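Local coordinates for protein BSU-2 beta-lactamase (Bacillus subtilis, PDB 6W5E) that probably hydrolyses the beta-lactam ring of penicillin-type antibiotics, as a class D serine beta-lactamase that carries a carboxylated lysine, at residues A[82-87]-A[195-200]; A[41-46]-A[256-261]; A[206-211]-A[232-237]; A[99-104]-A[125-130]. One frame throughout, in Å; residues are numbered along the deposited sequence.

Contact 1 of 4, residues A[82-87]-A[195-200]. With EDO (1,2-ethanediol), chain F.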
loop_
_atom_site.group_PDB
_atom_site.type_symbol
_atom_site.label_atom_id
_atom_site.label_comp_id
_atom_site.label_asym_id
_atom_site.label_seq_id
_atom_site.Cartn_x
_atom_site.Cartn_y
_atom_site.Cartn_z
ATOM N N ASN A 82 8.876 -3.342 -0.618
ATOM C CA ASN A 82 9.959 -3.938 0.154
ATOM C C ASN A 82 9.754 -5.438 0.315
ATOM O O ASN A 82 10.701 -6.220 0.196
ATOM C CB ASN A 82 9.976 -3.287 1.533
ATOM C CG ASN A 82 11.316 -2.772 1.915
ATOM O OD1 ASN A 82 12.336 -3.195 1.369
ATOM N ND2 ASN A 82 11.337 -1.855 2.876
ATOM N N ALA A 83 8.525 -5.854 0.615
ATOM C CA ALA A 83 8.248 -7.276 0.795
ATOM C C ALA A 83 8.433 -8.051 -0.505
ATOM O O ALA A 83 9.027 -9.136 -0.501
ATOM C CB ALA A 83 6.831 -7.469 1.336
ATOM N N LEU A 84 7.931 -7.521 -1.624
ATOM C CA LEU A 84 8.107 -8.197 -2.908
ATOM C C LEU A 84 9.583 -8.380 -3.238
ATOM O O LEU A 84 10.026 -9.490 -3.562
ATOM C CB LEU A 84 7.402 -7.412 -4.019
ATOM C CG LEU A 84 5.871 -7.452 -4.012
ATOM C CD1 LEU A 84 5.319 -6.309 -4.842
ATOM C CD2 LEU A 84 5.367 -8.802 -4.525
ATOM N N ILE A 85 10.364 -7.298 -3.165
ATOM C CA ILE A 85 11.791 -7.395 -3.470
ATOM C C ILE A 85 12.473 -8.336 -2.494
ATOM O O ILE A 85 13.275 -9.196 -2.888
ATOM C CB ILE A 85 12.450 -6.006 -3.445
ATOM C CG1 ILE A 85 11.857 -5.095 -4.519
ATOM C CG2 ILE A 85 13.961 -6.133 -3.608
ATOM C CD1 ILE A 85 12.223 -3.633 -4.306
ATOM N N GLY A 86 12.168 -8.180 -1.200
ATOM C CA GLY A 86 12.862 -8.950 -0.184
ATOM C C GLY A 86 12.643 -10.439 -0.334
ATOM O O GLY A 86 13.580 -11.227 -0.195
ATOM N N LEU A 87 11.405 -10.845 -0.635
ATOM C CA LEU A 87 11.144 -12.260 -0.881
ATOM C C LEU A 87 11.808 -12.718 -2.172
ATOM O O LEU A 87 12.405 -13.802 -2.217
ATOM C CB LEU A 87 9.635 -12.494 -0.955
ATOM C CG LEU A 87 8.897 -12.374 0.376
ATOM C CD1 LEU A 87 7.388 -12.207 0.160
ATOM C CD2 LEU A 87 9.205 -13.574 1.270
ATOM N N LYS A 195 1.713 -14.090 -4.423
ATOM C CA LYS A 195 0.663 -14.673 -3.590
ATOM C C LYS A 195 0.915 -14.406 -2.108
ATOM O O LYS A 195 -0.013 -14.072 -1.368
ATOM C CB LYS A 195 0.558 -16.183 -3.842
ATOM C CG LYS A 195 0.134 -16.573 -5.240
ATOM C CD LYS A 195 -1.234 -16.001 -5.595
ATOM C CE LYS A 195 -1.760 -16.598 -6.898
ATOM N NZ LYS A 195 -2.919 -15.829 -7.435
ATOM N N ILE A 196 2.158 -14.573 -1.648
ATOM C CA ILE A 196 2.484 -14.306 -0.246
ATOM C C ILE A 196 2.221 -12.844 0.104
ATOM O O ILE A 196 1.624 -12.538 1.141
ATOM C CB ILE A 196 3.936 -14.718 0.057
ATOM C CG1 ILE A 196 4.083 -16.239 -0.009
ATOM C CG2 ILE A 196 4.389 -14.205 1.419
ATOM C CD1 ILE A 196 5.511 -16.715 -0.184
ATOM N N VAL A 197 2.670 -11.913 -0.745
ATOM C CA VAL A 197 2.485 -10.499 -0.416
ATOM C C VAL A 197 1.002 -10.140 -0.389
ATOM O O VAL A 197 0.540 -9.422 0.506
ATOM C CB VAL A 197 3.306 -9.595 -1.354
ATOM C CG1 VAL A 197 2.939 -8.122 -1.141
ATOM C CG2 VAL A 197 4.782 -9.816 -1.100
ATOM N N LYS A 198 0.227 -10.647 -1.356
ATOM C CA LYS A 198 -1.218 -10.439 -1.313
ATOM C C LYS A 198 -1.810 -10.953 -0.006
ATOM O O LYS A 198 -2.611 -10.264 0.635
ATOM C CB LYS A 198 -1.893 -11.117 -2.505
ATOM C CG LYS A 198 -1.731 -10.380 -3.819
ATOM C CD LYS A 198 -2.458 -11.124 -4.938
ATOM C CE LYS A 198 -2.479 -10.329 -6.239
ATOM N NZ LYS A 198 -3.242 -11.048 -7.298
ATOM N N ARG A 199 -1.422 -12.163 0.414
ATOM C CA ARG A 199 -1.949 -12.698 1.665
ATOM C C ARG A 199 -1.592 -11.795 2.840
ATOM O O ARG A 199 -2.429 -11.552 3.719
ATOM C CB ARG A 199 -1.444 -14.122 1.901
ATOM C CG ARG A 199 -2.126 -15.149 1.004
ATOM C CD ARG A 199 -2.108 -16.545 1.605
ATOM N NE ARG A 199 -0.762 -16.949 1.991
ATOM C CZ ARG A 199 0.077 -17.616 1.206
ATOM N NH1 ARG A 199 -0.283 -17.947 -0.031
ATOM N NH2 ARG A 199 1.285 -17.934 1.654
ATOM N N MET A 200 -0.369 -11.256 2.855
ATOM C CA MET A 200 0.027 -10.375 3.945
ATOM C C MET A 200 -0.769 -9.079 3.960
ATOM O O MET A 200 -0.848 -8.437 5.007
ATOM C CB MET A 200 1.522 -10.039 3.868
ATOM C CG MET A 200 2.431 -11.242 4.072
ATOM S SD MET A 200 4.178 -10.817 4.232
ATOM C CE MET A 200 4.592 -10.246 2.610
HETATM C C1 EDO F . -6.358 -9.919 -7.531
HETATM O O1 EDO F . -5.966 -10.714 -6.406
HETATM C C2 EDO F . -6.771 -8.532 -7.056
HETATM O O2 EDO F . -7.807 -8.652 -6.075
#
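A roughly antiparallel helix pair of the helical region brings Ala83, Leu84 and Leu87, on the helix just after the carboxylated Lys79, against Ile196, Val197 and Met200. The axes of the two segments pass 9.8 Å apart with their directions 146° apart. Val197 sits at the middle of the interface, and one of its branches does most of the work: with CG1 anti to the backbone N (chi1 171°), CG2 is the methyl that faces across. It reaches Leu84 CD2 at 3.6 Å, Leu87 CD1 at 3.8 Å and Ala83 CB at 4.0 Å. The Leu84 side chain runs at about a right angle to that of Val197. Leu87 CD1 also touches Ile196 CG2 at 3.8 Å, while Met200 bends at chi3 (-68°) to bring CE within 3.8 Å of Ala83 CB. Everything that meets here is apolar. The charged residues of 195-200 turn elsewhere: Lys198 NZ makes a weak hydrogen bond of 2.9 Å to O1 of a 1,2-ethanediol, besides its salt bridge to Glu185. Around the pair, Leu117 and Met121 of helix 117-122 pack on Met200, Phe189 touches Leu84, and helices 126-136 and 138-147 border helix 81-88.

Contact 2 of 4, residues A[41-46]-A[256-261]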
loop_
_atom_site.group_PDB
_atom_site.type_symbol
_atom_site.label_atom_id
_atom_site.label_comp_id
_atom_site.label_asym_id
_atom_site.label_seq_id
_atom_site.Cartn_x
_atom_site.Cartn_y
_atom_site.Cartn_z
ATOM N N ASP A 41 -18.535 13.694 -0.857
ATOM C CA ASP A 41 -18.830 13.960 0.549
ATOM C C ASP A 41 -17.924 13.207 1.512
ATOM O O ASP A 41 -17.949 13.493 2.713
ATOM C CB ASP A 41 -20.322 13.818 0.897
ATOM C CG ASP A 41 -20.841 12.400 0.827
ATOM O OD1 ASP A 41 -20.071 11.429 0.702
ATOM O OD2 ASP A 41 -22.081 12.264 0.910
ATOM N N GLU A 42 -17.102 12.287 1.018
ATOM C CA GLU A 42 -16.097 11.662 1.861
ATOM C C GLU A 42 -14.919 12.586 2.123
ATOM O O GLU A 42 -14.145 12.330 3.051
ATOM C CB GLU A 42 -15.567 10.398 1.192
ATOM C CG GLU A 42 -16.611 9.341 0.923
ATOM C CD GLU A 42 -17.085 8.639 2.168
ATOM O OE1 GLU A 42 -16.376 8.665 3.195
ATOM O OE2 GLU A 42 -18.164 8.022 2.099
ATOM N N PHE A 43 -14.778 13.652 1.332
ATOM C CA PHE A 43 -13.640 14.557 1.388
ATOM C C PHE A 43 -14.054 15.998 1.626
ATOM O O PHE A 43 -13.248 16.905 1.395
ATOM C CB PHE A 43 -12.863 14.513 0.071
ATOM C CG PHE A 43 -12.229 13.194 -0.212
ATOM C CD1 PHE A 43 -10.942 12.923 0.227
ATOM C CD2 PHE A 43 -12.917 12.224 -0.925
ATOM C CE1 PHE A 43 -10.358 11.712 -0.044
ATOM C CE2 PHE A 43 -12.338 11.009 -1.194
ATOM C CZ PHE A 43 -11.062 10.752 -0.752
ATOM N N LYS A 44 -15.294 16.240 2.047
ATOM C CA LYS A 44 -15.759 17.618 2.179
ATOM C C LYS A 44 -14.909 18.420 3.155
ATOM O O LYS A 44 -14.810 19.646 3.015
ATOM C CB LYS A 44 -17.235 17.648 2.573
ATOM C CG LYS A 44 -17.535 16.987 3.899
ATOM N N ASP A 45 -14.267 17.755 4.119
ATOM C CA ASP A 45 -13.418 18.430 5.092
ATOM C C ASP A 45 -11.964 17.968 5.020
ATOM O O ASP A 45 -11.192 18.208 5.954
ATOM C CB ASP A 45 -13.977 18.252 6.506
ATOM C CG ASP A 45 -15.206 19.108 6.761
ATOM O OD1 ASP A 45 -16.327 18.674 6.409
ATOM O OD2 ASP A 45 -15.048 20.221 7.310
ATOM N N THR A 46 -11.563 17.338 3.919
ATOM C CA THR A 46 -10.252 16.715 3.817
ATOM C C THR A 46 -9.653 17.021 2.453
ATOM O O THR A 46 -10.342 16.944 1.436
ATOM C CB THR A 46 -10.406 15.198 3.965
ATOM O OG1 THR A 46 -11.026 14.902 5.221
ATOM C CG2 THR A 46 -9.062 14.518 3.927
ATOM N N VAL A 256 -13.074 2.431 3.086
ATOM C CA VAL A 256 -14.079 1.450 3.485
ATOM C C VAL A 256 -15.486 2.010 3.307
ATOM O O VAL A 256 -16.383 1.310 2.821
ATOM C CB VAL A 256 -13.800 0.954 4.915
ATOM C CG1 VAL A 256 -14.978 0.160 5.446
ATOM C CG2 VAL A 256 -12.520 0.105 4.923
ATOM N N ASP A 257 -15.699 3.280 3.682
ATOM C CA ASP A 257 -17.012 3.880 3.480
ATOM C C ASP A 257 -17.411 3.858 2.008
ATOM O O ASP A 257 -18.554 3.513 1.686
ATOM C CB ASP A 257 -17.065 5.290 4.065
ATOM C CG ASP A 257 -18.458 5.667 4.541
ATOM O OD1 ASP A 257 -19.004 4.968 5.420
ATOM O OD2 ASP A 257 -19.007 6.666 4.039
ATOM N N ILE A 258 -16.491 4.202 1.101
ATOM C CA ILE A 258 -16.798 4.199 -0.326
ATOM C C ILE A 258 -17.102 2.790 -0.805
ATOM O O ILE A 258 -18.076 2.561 -1.533
ATOM C CB ILE A 258 -15.643 4.831 -1.125
ATOM C CG1 ILE A 258 -15.489 6.316 -0.770
ATOM C CG2 ILE A 258 -15.867 4.639 -2.621
ATOM C CD1 ILE A 258 -14.193 6.922 -1.256
ATOM N N LEU A 259 -16.270 1.822 -0.409
ATOM C CA LEU A 259 -16.459 0.457 -0.893
ATOM C C LEU A 259 -17.760 -0.146 -0.381
ATOM O O LEU A 259 -18.364 -0.979 -1.065
ATOM C CB LEU A 259 -15.262 -0.419 -0.519
ATOM C CG LEU A 259 -13.911 -0.021 -1.118
ATOM C CD1 LEU A 259 -12.816 -0.964 -0.625
ATOM C CD2 LEU A 259 -13.935 0.031 -2.647
ATOM N N LYS A 260 -18.207 0.266 0.809
ATOM C CA LYS A 260 -19.512 -0.155 1.312
ATOM C C LYS A 260 -20.646 0.538 0.560
ATOM O O LYS A 260 -21.608 -0.112 0.137
ATOM C CB LYS A 260 -19.609 0.129 2.809
ATOM C CG LYS A 260 -18.824 -0.845 3.678
ATOM C CD LYS A 260 -18.935 -0.476 5.151
ATOM C CE LYS A 260 -18.369 -1.577 6.021
ATOM N NZ LYS A 260 -18.391 -1.217 7.464
ATOM N N LYS A 261 -20.541 1.861 0.373
ATOM C CA LYS A 261 -21.581 2.609 -0.325
ATOM C C LYS A 261 -21.806 2.085 -1.731
ATOM O O LYS A 261 -22.926 2.153 -2.243
ATOM C CB LYS A 261 -21.169 4.073 -0.440
ATOM C CG LYS A 261 -21.418 4.940 0.756
ATOM C CD LYS A 261 -20.939 6.340 0.408
ATOM C CE LYS A 261 -21.371 7.358 1.420
ATOM N NZ LYS A 261 -20.749 8.649 1.064
#
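A salt-bridge network ties the C-terminal helix 248-261 to the N-terminal segment leading into strand 48-54, with Lys261 reaching Asp41 and Glu42. The lysine chain is extended beyond CG, and its NZ meets two carboxylates, roughly at right angles about the nitrogen: Asp41 OD1 at 2.9 Å and Glu42 OE2, also at 2.9 Å. The second bond meets OE2 on its anti side, 30° out of the carboxylate plane. Asp257 OD2 is 2.5 Å from the same Glu42 OE2, with the two carboxylates turned 60° against each other; Asp257 has a second conformer, so this close approach is doubtful. Beside the charged cluster the contact turns apolar. Glu42 bends at chi2 (-72°), and its CG lies against Ile258 CG1 at 3.6 Å, the two side chains sliding past each other in opposite directions. Ile258 CD1 then approaches Phe43 CE2 at 4.5 Å. A type I beta turn from Phe43 to Thr46 then leads the chain toward strand 48-54. Deeper in, Phe43 stacks on Tyr63 and packs with Ile254, while Phe50 of strand 48-54 meets both Phe43 and Ile258 and Val244 of strand 236-244 meets Phe43.

Contact 3 of 4, residues A[206-211]-A[232-237]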
loop_
_atom_site.group_PDB
_atom_site.type_symbol
_atom_site.label_atom_id
_atom_site.label_comp_id
_atom_site.label_asym_id
_atom_site.label_seq_id
_atom_site.Cartn_x
_atom_site.Cartn_y
_atom_site.Cartn_z
ATOM N N GLY A 206 -14.409 -11.726 3.868
ATOM C CA GLY A 206 -15.823 -11.981 4.040
ATOM C C GLY A 206 -16.274 -13.206 3.266
ATOM O O GLY A 206 -15.483 -13.921 2.652
ATOM N N ASP A 207 -17.585 -13.446 3.313
ATOM C CA ASP A 207 -18.167 -14.538 2.543
ATOM C C ASP A 207 -18.139 -14.254 1.048
ATOM O O ASP A 207 -18.069 -15.188 0.242
ATOM C CB ASP A 207 -19.611 -14.782 2.985
ATOM C CG ASP A 207 -19.711 -15.245 4.421
ATOM O OD1 ASP A 207 -18.930 -16.135 4.813
ATOM O OD2 ASP A 207 -20.573 -14.722 5.158
ATOM N N HIS A 208 -18.187 -12.982 0.656
ATOM C CA HIS A 208 -18.357 -12.612 -0.739
ATOM C C HIS A 208 -17.278 -11.678 -1.261
ATOM O O HIS A 208 -17.339 -11.286 -2.432
ATOM C CB HIS A 208 -19.739 -11.972 -0.952
ATOM C CG HIS A 208 -20.871 -12.796 -0.421
ATOM N ND1 HIS A 208 -21.188 -14.034 -0.933
ATOM C CD2 HIS A 208 -21.749 -12.566 0.584
ATOM C CE1 HIS A 208 -22.218 -14.531 -0.272
ATOM N NE2 HIS A 208 -22.578 -13.660 0.653
ATOM N N TYR A 209 -16.299 -11.313 -0.439
ATOM C CA TYR A 209 -15.260 -10.389 -0.870
ATOM C C TYR A 209 -14.021 -10.600 -0.016
ATOM O O TYR A 209 -14.094 -11.127 1.094
ATOM C CB TYR A 209 -15.726 -8.930 -0.752
ATOM C CG TYR A 209 -15.760 -8.460 0.677
ATOM C CD1 TYR A 209 -16.845 -8.748 1.489
ATOM C CD2 TYR A 209 -14.684 -7.763 1.234
ATOM C CE1 TYR A 209 -16.877 -8.340 2.808
ATOM C CE2 TYR A 209 -14.697 -7.362 2.556
ATOM C CZ TYR A 209 -15.804 -7.644 3.335
ATOM O OH TYR A 209 -15.830 -7.247 4.649
ATOM N N THR A 210 -12.881 -10.151 -0.545
ATOM C CA THR A 210 -11.637 -10.065 0.212
ATOM C C THR A 210 -11.061 -8.678 -0.001
ATOM O O THR A 210 -10.879 -8.249 -1.148
ATOM C CB THR A 210 -10.610 -11.133 -0.220
ATOM O OG1 THR A 210 -11.197 -12.433 -0.102
ATOM C CG2 THR A 210 -9.375 -11.077 0.666
ATOM N N LEU A 211 -10.787 -7.976 1.095
ATOM C CA LEU A 211 -10.198 -6.643 1.047
ATOM C C LEU A 211 -8.706 -6.765 1.337
ATOM O O LEU A 211 -8.313 -7.316 2.376
ATOM C CB LEU A 211 -10.867 -5.718 2.064
ATOM C CG LEU A 211 -10.248 -4.322 2.179
ATOM C CD1 LEU A 211 -10.418 -3.540 0.887
ATOM C CD2 LEU A 211 -10.863 -3.570 3.349
ATOM N N LYS A 232 -11.372 -8.001 -4.022
ATOM C CA LYS A 232 -11.893 -9.057 -4.871
ATOM C C LYS A 232 -13.334 -9.299 -4.457
ATOM O O LYS A 232 -13.611 -9.482 -3.270
ATOM C CB LYS A 232 -11.063 -10.328 -4.679
ATOM C CG LYS A 232 -11.631 -11.553 -5.369
ATOM C CD LYS A 232 -10.655 -12.733 -5.356
ATOM C CE LYS A 232 -9.777 -12.768 -4.103
ATOM N NZ LYS A 232 -9.331 -14.150 -3.742
ATOM N N THR A 233 -14.246 -9.239 -5.419
ATOM C CA THR A 233 -15.659 -9.521 -5.190
ATOM C C THR A 233 -16.114 -10.640 -6.118
ATOM O O THR A 233 -15.356 -11.139 -6.953
ATOM C CB THR A 233 -16.548 -8.285 -5.411
ATOM O OG1 THR A 233 -16.792 -8.107 -6.817
ATOM C CG2 THR A 233 -15.910 -7.025 -4.838
ATOM N N GLU A 234 -17.384 -11.012 -5.985
ATOM C CA GLU A 234 -17.974 -11.987 -6.889
ATOM C C GLU A 234 -18.351 -11.388 -8.234
ATOM O O GLU A 234 -18.832 -12.113 -9.111
ATOM C CB GLU A 234 -19.185 -12.652 -6.224
ATOM C CG GLU A 234 -18.781 -13.542 -5.060
ATOM C CD GLU A 234 -19.954 -13.960 -4.196
ATOM O OE1 GLU A 234 -21.103 -13.617 -4.537
ATOM O OE2 GLU A 234 -19.727 -14.648 -3.178
ATOM N N HIS A 235 -18.132 -10.094 -8.424
ATOM C CA HIS A 235 -18.458 -9.403 -9.661
ATOM C C HIS A 235 -17.295 -8.539 -10.116
ATOM O O HIS A 235 -17.473 -7.403 -10.563
ATOM C CB HIS A 235 -19.749 -8.607 -9.511
ATOM C CG HIS A 235 -20.933 -9.461 -9.176
ATOM N ND1 HIS A 235 -21.393 -9.631 -7.888
ATOM C CD2 HIS A 235 -21.727 -10.229 -9.961
ATOM C CE1 HIS A 235 -22.432 -10.448 -7.895
ATOM N NE2 HIS A 235 -22.654 -10.826 -9.141
ATOM N N GLY A 236 -16.086 -9.072 -10.004
ATOM C CA GLY A 236 -14.897 -8.399 -10.475
ATOM C C GLY A 236 -14.047 -7.876 -9.328
ATOM O O GLY A 236 -14.489 -7.751 -8.185
ATOM N N SER A 237 -12.799 -7.564 -9.656
ATOM C CA SER A 237 -11.844 -7.011 -8.709
ATOM C C SER A 237 -11.546 -5.559 -9.067
ATOM O O SER A 237 -11.662 -5.148 -10.226
ATOM C CB SER A 237 -10.551 -7.832 -8.691
ATOM O OG SER A 237 -10.790 -9.112 -8.128
HETATM O O HOH W 1 -19.325 -9.882 -4.139
#
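His208 meets Glu234 in an unusual right-angled pose, the imidazole and carboxylate planes 87° apart. The ND1 hydrogen bond to OE2 is 2.7 Å long and leaves almost within the ring plane, yet arrives from above the carboxylate plane, 36° out of it. One face of the ring rests on CB of Asp207. Next to this pair a water links the backbones, donating to His208 O and accepting from Glu234 N at 2.9 Å. Direct backbone pairing starts at Thr210 and Lys232, where Thr210 N reaches Lys232 O, and Lys232 N reaches Thr210 O, both at 2.9 Å. The same Lys232 O is 3.0 Å from Tyr209 CA, a CA-H...O contact. On the Lys232 side, Thr233 OG1 shapes the bend: it accepts from His235 N at 2.9 Å, an ST turn, and donates to Gly236 O at 2.7 Å. Gly236 O thus takes two bonds, the other from Thr233 N, and this closes the tight turn from strand 225-233 into strand 236-244. His208 also packs against the C-terminal Ser267. The arrangement is the open end of the beta hairpin of strands 209-217 and 225-233, in the sheet of the penicillin-recognising fold, where strand 209-217 carries the Lys-Thr-Gly motif.

Contact 4 of 4, residues A[99-104]-A[125-130]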
loop_
_atom_site.group_PDB
_atom_site.type_symbol
_atom_site.label_atom_id
_atom_site.label_comp_id
_atom_site.label_asym_id
_atom_site.label_seq_id
_atom_site.Cartn_x
_atom_site.Cartn_y
_atom_site.Cartn_z
ATOM N N LYS A 99 12.290 -11.590 12.916
ATOM C CA LYS A 99 13.384 -10.763 13.416
ATOM C C LYS A 99 13.078 -10.402 14.863
ATOM O O LYS A 99 11.960 -9.983 15.184
ATOM C CB LYS A 99 13.563 -9.496 12.572
ATOM C CG LYS A 99 13.991 -9.783 11.139
ATOM C CD LYS A 99 14.114 -8.496 10.337
ATOM C CE LYS A 99 14.330 -8.748 8.842
ATOM N NZ LYS A 99 15.548 -9.550 8.554
ATOM N N ARG A 100 14.054 -10.584 15.738
ATOM C CA ARG A 100 13.824 -10.363 17.157
ATOM C C ARG A 100 13.846 -8.877 17.507
ATOM O O ARG A 100 14.674 -8.108 17.005
ATOM C CB ARG A 100 14.865 -11.114 17.979
ATOM C CG ARG A 100 14.627 -12.605 18.027
ATOM C CD ARG A 100 15.654 -13.272 18.920
ATOM N NE ARG A 100 15.381 -14.690 19.036
ATOM C CZ ARG A 100 15.983 -15.500 19.897
ATOM N NH1 ARG A 100 16.894 -15.023 20.729
ATOM N NH2 ARG A 100 15.671 -16.785 19.925
ATOM N N TRP A 101 12.911 -8.481 18.368
ATOM C CA TRP A 101 12.859 -7.124 18.894
ATOM C C TRP A 101 14.091 -6.856 19.746
ATOM O O TRP A 101 14.592 -7.744 20.445
ATOM C CB TRP A 101 11.596 -6.984 19.744
ATOM C CG TRP A 101 11.374 -5.669 20.437
ATOM C CD1 TRP A 101 11.482 -4.411 19.900
ATOM C CD2 TRP A 101 10.955 -5.489 21.796
ATOM N NE1 TRP A 101 11.172 -3.466 20.855
ATOM C CE2 TRP A 101 10.844 -4.102 22.024
ATOM C CE3 TRP A 101 10.671 -6.369 22.848
ATOM C CZ2 TRP A 101 10.463 -3.574 23.262
ATOM C CZ3 TRP A 101 10.292 -5.843 24.073
ATOM C CH2 TRP A 101 10.199 -4.460 24.271
ATOM N N ASP A 102 14.588 -5.624 19.679
ATOM C CA ASP A 102 15.775 -5.234 20.425
ATOM C C ASP A 102 15.471 -4.743 21.835
ATOM O O ASP A 102 16.401 -4.356 22.551
ATOM C CB ASP A 102 16.587 -4.183 19.654
ATOM C CG ASP A 102 15.802 -2.911 19.371
ATOM O OD1 ASP A 102 14.655 -2.768 19.854
ATOM O OD2 ASP A 102 16.341 -2.049 18.651
ATOM N N GLY A 103 14.208 -4.753 22.251
ATOM C CA GLY A 103 13.844 -4.309 23.576
ATOM C C GLY A 103 13.629 -2.818 23.726
ATOM O O GLY A 103 13.360 -2.360 24.841
ATOM N N VAL A 104 13.727 -2.045 22.651
ATOM C CA VAL A 104 13.545 -0.599 22.721
ATOM C C VAL A 104 12.062 -0.285 22.565
ATOM O O VAL A 104 11.430 -0.715 21.596
ATOM C CB VAL A 104 14.381 0.116 21.647
ATOM C CG1 VAL A 104 14.039 1.601 21.602
ATOM C CG2 VAL A 104 15.870 -0.099 21.904
ATOM N N ALA A 125 5.159 -2.245 11.513
ATOM C CA ALA A 125 6.351 -2.188 12.363
ATOM C C ALA A 125 7.545 -1.793 11.496
ATOM O O ALA A 125 8.218 -2.634 10.889
ATOM C CB ALA A 125 6.565 -3.514 13.084
ATOM N N ILE A 126 7.810 -0.483 11.459
ATOM C CA ILE A 126 8.817 0.088 10.561
ATOM C C ILE A 126 10.189 -0.555 10.762
ATOM O O ILE A 126 10.901 -0.835 9.791
ATOM C CB ILE A 126 8.861 1.616 10.746
ATOM C CG1 ILE A 126 7.524 2.238 10.318
ATOM C CG2 ILE A 126 10.017 2.223 9.967
ATOM C CD1 ILE A 126 7.428 3.747 10.544
ATOM N N TRP A 127 10.582 -0.804 12.017
ATOM C CA TRP A 127 11.936 -1.289 12.293
ATOM C C TRP A 127 12.242 -2.597 11.568
ATOM O O TRP A 127 13.378 -2.823 11.129
ATOM C CB TRP A 127 12.165 -1.428 13.800
ATOM C CG TRP A 127 11.348 -2.478 14.519
ATOM C CD1 TRP A 127 10.207 -2.273 15.240
ATOM C CD2 TRP A 127 11.652 -3.876 14.635
ATOM N NE1 TRP A 127 9.769 -3.461 15.783
ATOM C CE2 TRP A 127 10.640 -4.460 15.431
ATOM C CE3 TRP A 127 12.679 -4.693 14.143
ATOM C CZ2 TRP A 127 10.623 -5.822 15.744
ATOM C CZ3 TRP A 127 12.656 -6.054 14.446
ATOM C CH2 TRP A 127 11.638 -6.600 15.247
ATOM N N TYR A 128 11.246 -3.474 11.437
ATOM C CA TYR A 128 11.462 -4.731 10.729
ATOM C C TYR A 128 11.822 -4.463 9.272
ATOM O O TYR A 128 12.772 -5.045 8.728
ATOM C CB TYR A 128 10.195 -5.594 10.821
ATOM C CG TYR A 128 10.362 -6.954 10.174
ATOM C CD1 TYR A 128 10.397 -7.089 8.780
ATOM C CD2 TYR A 128 10.500 -8.101 10.950
ATOM C CE1 TYR A 128 10.594 -8.308 8.187
ATOM C CE2 TYR A 128 10.675 -9.339 10.359
ATOM C CZ TYR A 128 10.721 -9.427 8.977
ATOM O OH TYR A 128 10.925 -10.637 8.372
ATOM N N TYR A 129 11.055 -3.589 8.616
ATOM C CA TYR A 129 11.282 -3.316 7.203
ATOM C C TYR A 129 12.542 -2.491 6.973
ATOM O O TYR A 129 13.118 -2.554 5.882
ATOM C CB TYR A 129 10.026 -2.699 6.573
ATOM C CG TYR A 129 9.010 -3.768 6.210
ATOM C CD1 TYR A 129 8.279 -4.435 7.191
ATOM C CD2 TYR A 129 8.836 -4.160 4.890
ATOM C CE1 TYR A 129 7.365 -5.430 6.850
ATOM C CE2 TYR A 129 7.927 -5.141 4.546
ATOM C CZ TYR A 129 7.210 -5.785 5.527
ATOM O OH TYR A 129 6.324 -6.768 5.157
ATOM N N GLN A 130 12.991 -1.735 7.977
ATOM C CA GLN A 130 14.290 -1.077 7.875
ATOM C C GLN A 130 15.417 -2.106 7.839
ATOM O O GLN A 130 16.349 -1.988 7.035
ATOM C CB GLN A 130 14.466 -0.084 9.025
ATOM C CG GLN A 130 13.581 1.143 8.875
ATOM C CD GLN A 130 13.657 2.070 10.071
ATOM O OE1 GLN A 130 13.563 1.632 11.217
ATOM N NE2 GLN A 130 13.812 3.362 9.808
#
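The Lys99 side chain crosses that of Tyr128 at about a right angle and passes over one face of the ring, CD lying toward the rim. CD is 3.7 Å from the ring centroid in a CH-pi contact, and Lys99 CG comes to 3.4 Å from Tyr128 CE2; NZ is too far on for more than a weak cation-pi attraction. With chi1 at -177° the Tyr128 ring swings away from its own backbone N, and its OH hydrogen-bonds to Asp97 O. The carbonyl O of Lys99 meets the edge of the Trp127 indole, 3.4 Å from CH2, while Trp127 NE1 hydrogen-bonds to Trp111 O. Helix 126-136, which carries both rings, has Ala125 at its N-cap position, and the Ser-Ala-Ile sequence there probably corresponds to the Ser-X-Val motif of class D enzymes. Arg100 adds its carbonyl O, 3.8 Å from Trp127 CH2, while its CB points away. Trp101 CB touches Trp127 CZ2 at 4.3 Å, and Trp101 NE1 donates to Val104 O at 2.9 Å. Asp102 OD1 accepts from Val104 N, an Asx turn, and Gly103 CA lies over the Trp101 ring.

In the fold
Contact 1 is the buried one, apolar, mostly methyl against methyl, between two helices, whereas contact 4 lies at the surface, where aromatic rings of a helix receive a lysine chain and loop backbone. These two share the helical side of the molecule and touch: Tyr129 in the second segment of contact 4 packs on Asn82 and Ala83. Contacts 2 and 3 are partly buried, with charged or polar groups outermost, and belong to the sheet side; they meet where Leu259 packs on Leu211. Contact 2 relies on carboxylates around a lysine, contact 3 on backbone pairing and a histidine-carboxylate bond. Contacts 1 and 2 lie on opposite sides of the chain's centre, about 29 Å between centres.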